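Local coordinates for protein TetR-family transcriptional regulator (Streptomyces coelicolor A3, PDB 2QIB) that probably binds DNA through an N-terminal helix-turn-helix domain and regulates transcription, as other members of the TetR family do, at residues V152-T163 against L182-S193. Sequence-based numbering, arbitrary orientation.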
loop_
_atom_site.group_PDB
_atom_site.type_symbol
_atom_site.label_atom_id
_atom_site.label_comp_id
_atom_site.label_asym_id
_atom_site.label_seq_id
_atom_site.Cartn_x
_atom_site.Cartn_y
_atom_site.Cartn_z
ATOM N N VAL A 152 -3.413 -11.654 3.559
ATOM C CA VAL A 152 -2.117 -11.794 2.881
ATOM C C VAL A 152 -2.246 -11.312 1.443
ATOM O O VAL A 152 -1.401 -10.535 0.969
ATOM C CB VAL A 152 -1.567 -13.224 2.924
ATOM C CG1 VAL A 152 -0.354 -13.341 1.988
ATOM C CG2 VAL A 152 -1.195 -13.568 4.355
ATOM N N VAL A 153 -3.299 -11.754 0.762
ATOM C CA VAL A 153 -3.447 -11.395 -0.667
ATOM C C VAL A 153 -3.674 -9.890 -0.832
ATOM O O VAL A 153 -2.988 -9.228 -1.608
ATOM C CB VAL A 153 -4.542 -12.230 -1.350
ATOM C CG1 VAL A 153 -4.783 -11.718 -2.808
ATOM C CG2 VAL A 153 -4.181 -13.734 -1.323
ATOM N N ARG A 154 -4.626 -9.320 -0.088
ATOM C CA ARG A 154 -4.891 -7.899 -0.251
ATOM C C ARG A 154 -3.687 -7.055 0.184
ATOM O O ARG A 154 -3.390 -6.005 -0.430
ATOM C CB ARG A 154 -6.165 -7.535 0.484
ATOM C CG ARG A 154 -7.407 -8.253 -0.070
ATOM C CD ARG A 154 -8.639 -7.412 0.281
ATOM N NE ARG A 154 -9.906 -8.014 -0.143
ATOM C CZ ARG A 154 -10.496 -7.820 -1.328
ATOM N NH1 ARG A 154 -9.935 -7.074 -2.279
ATOM N NH2 ARG A 154 -11.681 -8.364 -1.566
ATOM N N SER A 155 -2.979 -7.500 1.218
ATOM C CA SER A 155 -1.827 -6.715 1.699
ATOM C C SER A 155 -0.677 -6.815 0.669
ATOM O O SER A 155 0.069 -5.822 0.477
ATOM C CB SER A 155 -1.359 -7.145 3.101
ATOM O OG SER A 155 -0.840 -8.447 3.072
ATOM N N TRP A 156 -0.598 -7.945 -0.041
ATOM C CA TRP A 156 0.395 -8.082 -1.121
ATOM C C TRP A 156 0.067 -7.138 -2.278
ATOM O O TRP A 156 0.958 -6.520 -2.843
ATOM C CB TRP A 156 0.509 -9.500 -1.644
ATOM C CG TRP A 156 1.560 -9.596 -2.719
ATOM C CD1 TRP A 156 2.917 -9.790 -2.576
ATOM C CD2 TRP A 156 1.320 -9.446 -4.117
ATOM N NE1 TRP A 156 3.530 -9.805 -3.849
ATOM C CE2 TRP A 156 2.567 -9.569 -4.786
ATOM C CE3 TRP A 156 0.160 -9.196 -4.881
ATOM C CZ2 TRP A 156 2.671 -9.484 -6.184
ATOM C CZ3 TRP A 156 0.281 -9.126 -6.295
ATOM C CH2 TRP A 156 1.530 -9.249 -6.904
ATOM N N ILE A 157 -1.205 -7.058 -2.627
ATOM C CA ILE A 157 -1.660 -6.093 -3.666
ATOM C C ILE A 157 -1.234 -4.671 -3.271
ATOM O O ILE A 157 -0.687 -3.945 -4.086
ATOM C CB ILE A 157 -3.183 -6.191 -3.918
ATOM C CG1 ILE A 157 -3.504 -7.555 -4.567
ATOM C CG2 ILE A 157 -3.672 -4.994 -4.793
ATOM C CD1 ILE A 157 -4.995 -7.951 -4.511
ATOM N N SER A 158 -1.398 -4.283 -2.004
ATOM C CA SER A 158 -0.899 -2.961 -1.533
ATOM C C SER A 158 0.626 -2.841 -1.659
ATOM O O SER A 158 1.155 -1.776 -2.017
ATOM C CB SER A 158 -1.319 -2.719 -0.077
ATOM O OG SER A 158 -2.758 -2.746 0.040
ATOM N N LEU A 159 1.328 -3.927 -1.335
ATOM C CA LEU A 159 2.787 -3.994 -1.448
ATOM C C LEU A 159 3.209 -3.769 -2.926
ATOM O O LEU A 159 4.200 -3.051 -3.216
ATOM C CB LEU A 159 3.297 -5.379 -0.980
ATOM C CG LEU A 159 4.823 -5.460 -0.979
ATOM C CD1 LEU A 159 5.367 -4.588 0.173
ATOM C CD2 LEU A 159 5.208 -6.911 -0.762
ATOM N N ALA A 160 2.494 -4.430 -3.842
ATOM C CA ALA A 160 2.791 -4.308 -5.274
ATOM C C ALA A 160 2.517 -2.889 -5.822
ATOM O O ALA A 160 3.297 -2.373 -6.640
ATOM C CB ALA A 160 2.025 -5.363 -6.083
ATOM N N GLU A 161 1.444 -2.238 -5.355
ATOM C CA GLU A 161 1.186 -0.819 -5.661
ATOM C C GLU A 161 2.340 0.069 -5.149
ATOM O O GLU A 161 2.903 0.913 -5.864
ATOM C CB GLU A 161 -0.105 -0.406 -4.938
ATOM C CG GLU A 161 -1.318 -0.996 -5.529
ATOM C CD GLU A 161 -2.597 -0.527 -4.792
ATOM O OE1 GLU A 161 -2.591 0.564 -4.186
ATOM O OE2 GLU A 161 -3.580 -1.275 -4.839
ATOM N N SER A 162 2.713 -0.118 -3.888
ATOM C CA SER A 162 3.760 0.690 -3.286
ATOM C C SER A 162 5.097 0.523 -4.002
ATOM O O SER A 162 5.821 1.488 -4.253
ATOM C CB SER A 162 3.923 0.287 -1.825
ATOM O OG SER A 162 4.842 1.175 -1.206
ATOM N N THR A 163 5.424 -0.730 -4.301
ATOM C CA THR A 163 6.679 -1.062 -4.963
ATOM C C THR A 163 6.753 -0.356 -6.319
ATOM O O THR A 163 7.792 0.230 -6.653
ATOM C CB THR A 163 6.854 -2.583 -5.091
ATOM O OG1 THR A 163 6.998 -3.151 -3.773
ATOM C CG2 THR A 163 8.089 -2.947 -5.898
ATOM N N LEU A 182 8.815 -8.972 -6.111
ATOM C CA LEU A 182 7.393 -9.047 -5.735
ATOM C C LEU A 182 6.873 -10.507 -5.723
ATOM O O LEU A 182 6.041 -10.867 -4.856
ATOM C CB LEU A 182 6.535 -8.193 -6.668
ATOM C CG LEU A 182 6.625 -6.718 -6.249
ATOM C CD1 LEU A 182 6.060 -5.845 -7.351
ATOM C CD2 LEU A 182 5.929 -6.391 -4.873
ATOM N N VAL A 183 7.373 -11.326 -6.651
ATOM C CA VAL A 183 7.027 -12.750 -6.662
ATOM C C VAL A 183 7.560 -13.447 -5.401
ATOM O O VAL A 183 6.794 -14.144 -4.695
ATOM C CB VAL A 183 7.526 -13.461 -7.947
ATOM C CG1 VAL A 183 7.192 -14.978 -7.876
ATOM C CG2 VAL A 183 6.865 -12.793 -9.144
ATOM N N HIS A 184 8.841 -13.230 -5.082
ATOM C CA HIS A 184 9.390 -13.769 -3.842
ATOM C C HIS A 184 8.670 -13.226 -2.606
ATOM O O HIS A 184 8.413 -13.981 -1.673
ATOM C CB HIS A 184 10.851 -13.422 -3.736
ATOM C CG HIS A 184 11.710 -14.170 -4.708
ATOM N ND1 HIS A 184 11.494 -15.500 -5.026
ATOM C CD2 HIS A 184 12.825 -13.794 -5.382
ATOM C CE1 HIS A 184 12.441 -15.905 -5.857
ATOM N NE2 HIS A 184 13.248 -14.885 -6.107
ATOM N N ASP A 185 8.338 -11.932 -2.618
ATOM C CA ASP A 185 7.596 -11.308 -1.504
ATOM C C ASP A 185 6.277 -12.032 -1.249
ATOM O O ASP A 185 5.911 -12.231 -0.118
ATOM C CB ASP A 185 7.276 -9.856 -1.805
ATOM C CG ASP A 185 8.516 -8.949 -1.734
ATOM O OD1 ASP A 185 9.527 -9.370 -1.132
ATOM O OD2 ASP A 185 8.447 -7.796 -2.270
ATOM N N PHE A 186 5.583 -12.427 -2.311
ATOM C CA PHE A 186 4.299 -13.103 -2.168
ATOM C C PHE A 186 4.530 -14.426 -1.412
ATOM O O PHE A 186 3.832 -14.724 -0.454
ATOM C CB PHE A 186 3.670 -13.354 -3.569
ATOM C CG PHE A 186 2.208 -13.808 -3.511
ATOM C CD1 PHE A 186 1.175 -12.927 -3.795
ATOM C CD2 PHE A 186 1.908 -15.146 -3.220
ATOM C CE1 PHE A 186 -0.192 -13.335 -3.717
ATOM C CE2 PHE A 186 0.570 -15.586 -3.147
ATOM C CZ PHE A 186 -0.480 -14.676 -3.399
ATOM N N ALA A 187 5.488 -15.238 -1.880
ATOM C CA ALA A 187 5.814 -16.523 -1.198
ATOM C C ALA A 187 6.159 -16.270 0.278
ATOM O O ALA A 187 5.681 -16.971 1.207
ATOM C CB ALA A 187 6.981 -17.195 -1.926
ATOM N N ALA A 188 6.992 -15.261 0.504
ATOM C CA ALA A 188 7.457 -14.994 1.865
ATOM C C ALA A 188 6.342 -14.524 2.806
ATOM O O ALA A 188 6.266 -15.004 3.941
ATOM C CB ALA A 188 8.650 -14.020 1.855
ATOM N N LEU A 189 5.483 -13.630 2.330
ATOM C CA LEU A 189 4.312 -13.186 3.115
ATOM C C LEU A 189 3.408 -14.369 3.448
ATOM O O LEU A 189 2.952 -14.493 4.571
ATOM C CB LEU A 189 3.516 -12.078 2.416
ATOM C CG LEU A 189 4.328 -10.786 2.248
ATOM C CD1 LEU A 189 3.562 -9.780 1.419
ATOM C CD2 LEU A 189 4.758 -10.163 3.599
HETATM N N MSE A 190 3.176 -15.250 2.475
HETATM C CA MSE A 190 2.359 -16.423 2.739
HETATM C C MSE A 190 3.046 -17.339 3.743
HETATM O O MSE A 190 2.401 -17.877 4.642
HETATM C CB MSE A 190 2.084 -17.183 1.448
HETATM C CG MSE A 190 1.432 -16.296 0.416
HETATM SE SE MSE A 190 -0.486 -16.555 0.461
HETATM C CE MSE A 190 -0.253 -18.333 -0.443
ATOM N N ALA A 191 4.351 -17.547 3.589
ATOM C CA ALA A 191 5.083 -18.401 4.531
ATOM C C ALA A 191 5.063 -17.874 5.972
ATOM O O ALA A 191 4.998 -18.660 6.926
ATOM C CB ALA A 191 6.493 -18.590 4.091
ATOM N N VAL A 192 5.148 -16.563 6.129
ATOM C CA VAL A 192 5.093 -15.955 7.458
ATOM C C VAL A 192 3.745 -16.277 8.112
ATOM O O VAL A 192 3.698 -16.712 9.266
ATOM C CB VAL A 192 5.360 -14.421 7.415
ATOM C CG1 VAL A 192 5.008 -13.767 8.736
ATOM C CG2 VAL A 192 6.836 -14.176 7.091
ATOM N N SER A 193 2.663 -16.101 7.360
ATOM C CA SER A 193 1.322 -16.368 7.877
ATOM C C SER A 193 1.149 -17.853 8.211
ATOM O O SER A 193 0.517 -18.196 9.196
ATOM C CB SER A 193 0.261 -15.956 6.877
ATOM O OG SER A 193 -1.046 -16.197 7.383
HETATM O O HOH W 1 8.947 -5.117 -3.090
#
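Two antiparallel helices of the TetR C-terminal domain meet here, W156 of helix 147-168 entering as a knob among L182, D185, F186 and L189 of helix 175-194. The short segments run at 147° to each other, their axes 10.1 Å apart at closest approach. A chi1 of -179° sets the W156 indole opposite its own backbone N and directs it at helix 175-194, where NE1 donates to the backbone O of L182 at 2.9 Å. That same oxygen takes the helical N-H of F186 from the opposite face of its carbonyl plane, so two bonds grip it. F186 turns a ring edge onto one indole face, CD1 lying 3.5 Å from W156 CD2 with the planes at 72°, a T-shaped pair; its CB adds a CH-pi contact over the five-membered ring. On the opposite face lies A160 CB, from W156's own helix, offset toward the rim. Cutting the indole back to an alanine here would probably leave the L182 carbonyl without its cross-helix donor and the F186 edge without a face to rest on. L182 answers as a knob among W156, L159, A160 and T163, its CD2 3.8 Å from A160 CA. Beside it a water donates to both T163 OG1 and D185 OD2, bridging the helices. At the other end V152 CG1 touches the selenium of M190 at 3.6 Å. Helix 84-101 packs on W156 and L182, helix 119-140 on V153 and F186, helix 198-209 on M190; the second subunit packs on D185 and L189, consistent with a helix pair in the dimer interface, as in other TetR-family regulators.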